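Local coordinates for zinc phosphodiesterase ELAC protein 1 (Homo sapiens, PDB 3ZWF) that cleaves RNA with two bound zinc ions, displaying tRNA 3'-end processing activity and removing 2',3'-cyclic phosphates from damaged tRNAs during their repair, at residues A[273-278]-A[309-314]. Sequence-based numbering, arbitrary orientation.
Sequences EATLDD and LTHFSQ. With ZN (zinc ion), chain D.
With CG of His311 anti to the backbone N (chi1 -162°) and OG1 of Thr275 beside its own N (chi1 -57°), the two side chains run side by side, pointing the same way. The hydroxyl thereby reaches the edge of the imidazole almost in the ring plane, and His311 ND1 donates to Thr275 OG1 over 2.9 Å. A histidine suits this place because its two nitrogens can do different work: His311 NE2 binds zinc at 2.2 Å, while the ND1 bond helps to fix the ring's rotation. Threonine can accept from the ring while its own hydroxyl donates a hydrogen bond, Thr275 OG1 to Glu273 OE1 at 2.7 Å, approaching from above the carboxylate plane. The backbone N of Thr275 meets the same oxygen from the same face, so Glu273 OE1, on a bent side chain, holds the second-shell threonine at two points; the other carboxylate oxygen, OE2, bonds to His289 and to the backbone of Cys252, next to the zinc ligand Asp251. A negative carboxylate here would probably favour the hydroxyl pointing its hydrogen at Glu273 and its lone pair at ND1.

This is the metallo-beta-lactamase fold, whose zinc ligands lie on loops at strand ends: strands 269-273 and 306-310 are parallel neighbours, and His311 follows the second directly, joining Asp64, His65, Asp251 and a water around one of the two zinc ions. The strand pair ends with Ala274 N donating to Thr310 O (2.9 Å), and in the loops beyond, Ser313 N donates to Thr275 O (3.0 Å), on a lone pair in the carbonyl plane. Ala274 offers only a methyl, which packs against Leu309, Ala274 CB lying 4.1 Å from Leu309 CD1. Farther out, Leu276 lays CD2 against CB of Ser313, 3.9 Å away.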
ATOM      1  N   GLU A 273     -12.614  -3.780 -17.592  1.00 25.37           N
ATOM      2  CA  GLU A 273     -13.412  -3.827 -16.355  1.00 25.03           C
ATOM      3  C   GLU A 273     -14.904  -4.131 -16.563  1.00 25.44           C
ATOM      4  O   GLU A 273     -15.505  -3.881 -17.602  1.00 25.95           O
ATOM      5  CB  GLU A 273     -13.312  -2.521 -15.585  1.00 24.61           C
ATOM      6  CG  GLU A 273     -13.971  -1.335 -16.263  1.00 24.93           C
ATOM      7  CD  GLU A 273     -14.679  -0.487 -15.224  1.00 24.80           C
ATOM      8  OE1 GLU A 273     -15.714  -0.951 -14.683  1.00 25.35           O
ATOM      9  OE2 GLU A 273     -14.159   0.589 -14.889  1.00 26.30           O
ATOM     10  N   ALA A 274     -15.488  -4.737 -15.556  1.00 25.33           N
ATOM     11  CA  ALA A 274     -16.945  -4.840 -15.449  1.00 25.69           C
ATOM     12  C   ALA A 274     -17.317  -4.744 -13.976  1.00 25.41           C
ATOM     13  O   ALA A 274     -17.622  -5.748 -13.342  1.00 25.52           O
ATOM     14  CB  ALA A 274     -17.475  -6.138 -16.044  1.00 26.22           C
ATOM     15  N   THR A 275     -17.236  -3.520 -13.470  1.00 25.18           N
ATOM     16  CA  THR A 275     -17.369  -3.277 -12.027  1.00 24.99           C
ATOM     17  C   THR A 275     -18.715  -3.734 -11.462  1.00 25.43           C
ATOM     18  O   THR A 275     -18.781  -4.393 -10.404  1.00 25.86           O
ATOM     19  CB  THR A 275     -17.071  -1.802 -11.636  1.00 24.83           C
ATOM     20  OG1 THR A 275     -15.750  -1.449 -12.074  1.00 24.44           O
ATOM     21  CG2 THR A 275     -17.207  -1.639 -10.125  1.00 24.80           C
ATOM     22  N   LEU A 276     -19.794  -3.429 -12.189  1.00 25.92           N
ATOM     23  CA  LEU A 276     -21.129  -3.736 -11.726  1.00 26.46           C
ATOM     24  C   LEU A 276     -21.861  -4.515 -12.810  1.00 26.94           C
ATOM     25  O   LEU A 276     -21.467  -4.503 -13.974  1.00 26.97           O
ATOM     26  CB  LEU A 276     -21.919  -2.463 -11.443  1.00 26.87           C
ATOM     27  CG  LEU A 276     -21.409  -1.586 -10.319  1.00 27.13           C
ATOM     28  CD1 LEU A 276     -22.301  -0.364 -10.158  1.00 30.00           C
ATOM     29  CD2 LEU A 276     -21.417  -2.449  -9.062  1.00 27.36           C
ATOM     30  N   ASP A 277     -22.931  -5.166 -12.404  1.00 27.46           N
ATOM     31  CA  ASP A 277     -23.756  -5.920 -13.338  1.00 29.45           C
ATOM     32  C   ASP A 277     -24.609  -4.960 -14.166  1.00 28.77           C
ATOM     33  O   ASP A 277     -24.756  -3.771 -13.841  1.00 28.67           O
ATOM     34  CB  ASP A 277     -24.643  -6.927 -12.622  1.00 32.74           C
ATOM     35  CG  ASP A 277     -25.531  -6.275 -11.605  1.00 38.78           C
ATOM     36  OD1 ASP A 277     -25.022  -5.911 -10.528  1.00 49.54           O
ATOM     37  OD2 ASP A 277     -26.716  -6.061 -11.908  1.00 39.40           O
ATOM     38  N   ASP A 278     -25.159  -5.463 -15.248  1.00 29.92           N
ATOM     39  CA  ASP A 278     -25.862  -4.600 -16.226  1.00 30.59           C
ATOM     40  C   ASP A 278     -27.067  -3.871 -15.652  1.00 31.41           C
ATOM     41  O   ASP A 278     -27.391  -2.783 -16.090  1.00 33.14           O
ATOM     42  CB  ASP A 278     -26.342  -5.413 -17.440  1.00 31.48           C
ATOM     43  CG  ASP A 278     -25.209  -5.911 -18.302  1.00 31.45           C
ATOM     44  OD1 ASP A 278     -24.177  -5.262 -18.397  1.00 32.60           O
ATOM     45  OD2 ASP A 278     -25.364  -6.979 -18.922  1.00 32.63           O
ATOM     46  N   LEU A 309     -12.936 -10.153 -18.361  1.00 27.64           N
ATOM     47  CA  LEU A 309     -13.531  -9.140 -17.479  1.00 26.88           C
ATOM     48  C   LEU A 309     -12.878  -9.228 -16.106  1.00 26.37           C
ATOM     49  O   LEU A 309     -12.534 -10.312 -15.633  1.00 26.68           O
ATOM     50  CB  LEU A 309     -15.039  -9.378 -17.360  1.00 27.08           C
ATOM     51  CG  LEU A 309     -15.818  -9.267 -18.711  1.00 27.73           C
ATOM     52  CD1 LEU A 309     -17.284  -9.399 -18.448  1.00 27.93           C
ATOM     53  CD2 LEU A 309     -15.524  -7.950 -19.406  1.00 27.59           C
ATOM     54  N   THR A 310     -12.682  -8.051 -15.542  1.00 25.73           N
ATOM     55  CA  THR A 310     -12.004  -7.936 -14.249  1.00 25.30           C
ATOM     56  C   THR A 310     -12.496  -6.703 -13.544  1.00 24.77           C
ATOM     57  O   THR A 310     -13.464  -6.073 -13.945  1.00 24.80           O
ATOM     58  CB  THR A 310     -10.470  -7.987 -14.440  1.00 25.33           C
ATOM     59  OG1 THR A 310      -9.803  -8.200 -13.190  1.00 25.16           O
ATOM     60  CG2 THR A 310      -9.956  -6.709 -15.120  1.00 25.03           C
ATOM     61  N   HIS A 311     -11.874  -6.409 -12.390  1.00 24.44           N
ATOM     62  CA  HIS A 311     -12.257  -5.239 -11.575  1.00 24.07           C
ATOM     63  C   HIS A 311     -13.702  -5.312 -11.141  1.00 24.26           C
ATOM     64  O   HIS A 311     -14.456  -4.366 -11.274  1.00 24.24           O
ATOM     65  CB  HIS A 311     -11.973  -3.913 -12.322  1.00 23.85           C
ATOM     66  CG  HIS A 311     -11.927  -2.689 -11.463  1.00 23.57           C
ATOM     67  ND1 HIS A 311     -13.029  -1.899 -11.213  1.00 23.67           N
ATOM     68  CD2 HIS A 311     -10.873  -2.038 -10.910  1.00 23.31           C
ATOM     69  CE1 HIS A 311     -12.674  -0.863 -10.473  1.00 23.51           C
ATOM     70  NE2 HIS A 311     -11.364  -0.902 -10.316  1.00 23.26           N
ATOM     71  N   PHE A 312     -14.042  -6.430 -10.521  1.00 24.55           N
ATOM     72  CA  PHE A 312     -15.362  -6.675 -10.000  1.00 24.84           C
ATOM     73  C   PHE A 312     -15.626  -6.066  -8.622  1.00 25.10           C
ATOM     74  O   PHE A 312     -14.763  -6.075  -7.773  1.00 24.69           O
ATOM     75  CB  PHE A 312     -15.600  -8.182  -9.914  1.00 25.31           C
ATOM     76  CG  PHE A 312     -15.504  -8.911 -11.240  1.00 25.58           C
ATOM     77  CD1 PHE A 312     -16.483  -8.735 -12.181  1.00 25.87           C
ATOM     78  CD2 PHE A 312     -14.448  -9.785 -11.507  1.00 25.79           C
ATOM     79  CE1 PHE A 312     -16.388  -9.379 -13.408  1.00 26.17           C
ATOM     80  CE2 PHE A 312     -14.339 -10.442 -12.727  1.00 26.20           C
ATOM     81  CZ  PHE A 312     -15.331 -10.273 -13.659  1.00 26.39           C
ATOM     82  N   SER A 313     -16.808  -5.471  -8.471  1.00 25.87           N
ATOM     83  CA  SER A 313     -17.262  -4.951  -7.198  1.00 26.84           C
ATOM     84  C   SER A 313     -17.022  -6.011  -6.104  1.00 25.89           C
ATOM     85  O   SER A 313     -17.297  -7.217  -6.288  1.00 25.81           O
ATOM     86  CB  SER A 313     -18.751  -4.585  -7.259  1.00 32.12           C
ATOM     87  OG  SER A 313     -19.210  -4.143  -5.976  1.00 36.61           O
ATOM     88  N   GLN A 314     -16.501  -5.522  -4.966  1.00 25.57           N
ATOM     89  CA  GLN A 314     -16.175  -6.421  -3.865  1.00 27.55           C
ATOM     90  C   GLN A 314     -17.464  -6.843  -3.125  1.00 37.22           C
ATOM     91  O   GLN A 314     -18.473  -6.135  -3.131  1.00 37.81           O
ATOM     92  CB  GLN A 314     -15.202  -5.754  -2.891  1.00 25.98           C
ATOM     93  CG  GLN A 314     -13.825  -5.494  -3.401  1.00 25.38           C
ATOM     94  CD  GLN A 314     -12.908  -6.701  -3.491  1.00 25.53           C
ATOM     95  OE1 GLN A 314     -13.328  -7.850  -3.327  1.00 26.02           O
ATOM     96  NE2 GLN A 314     -11.628  -6.434  -3.811  1.00 25.22           N
TER
HETATM   97 ZN    ZN D1363     -10.359   0.972  -9.778  0.90 26.97          ZN
HETATM   98  O   HOH W   1      -9.901   3.040  -9.319  1.00 28.39           O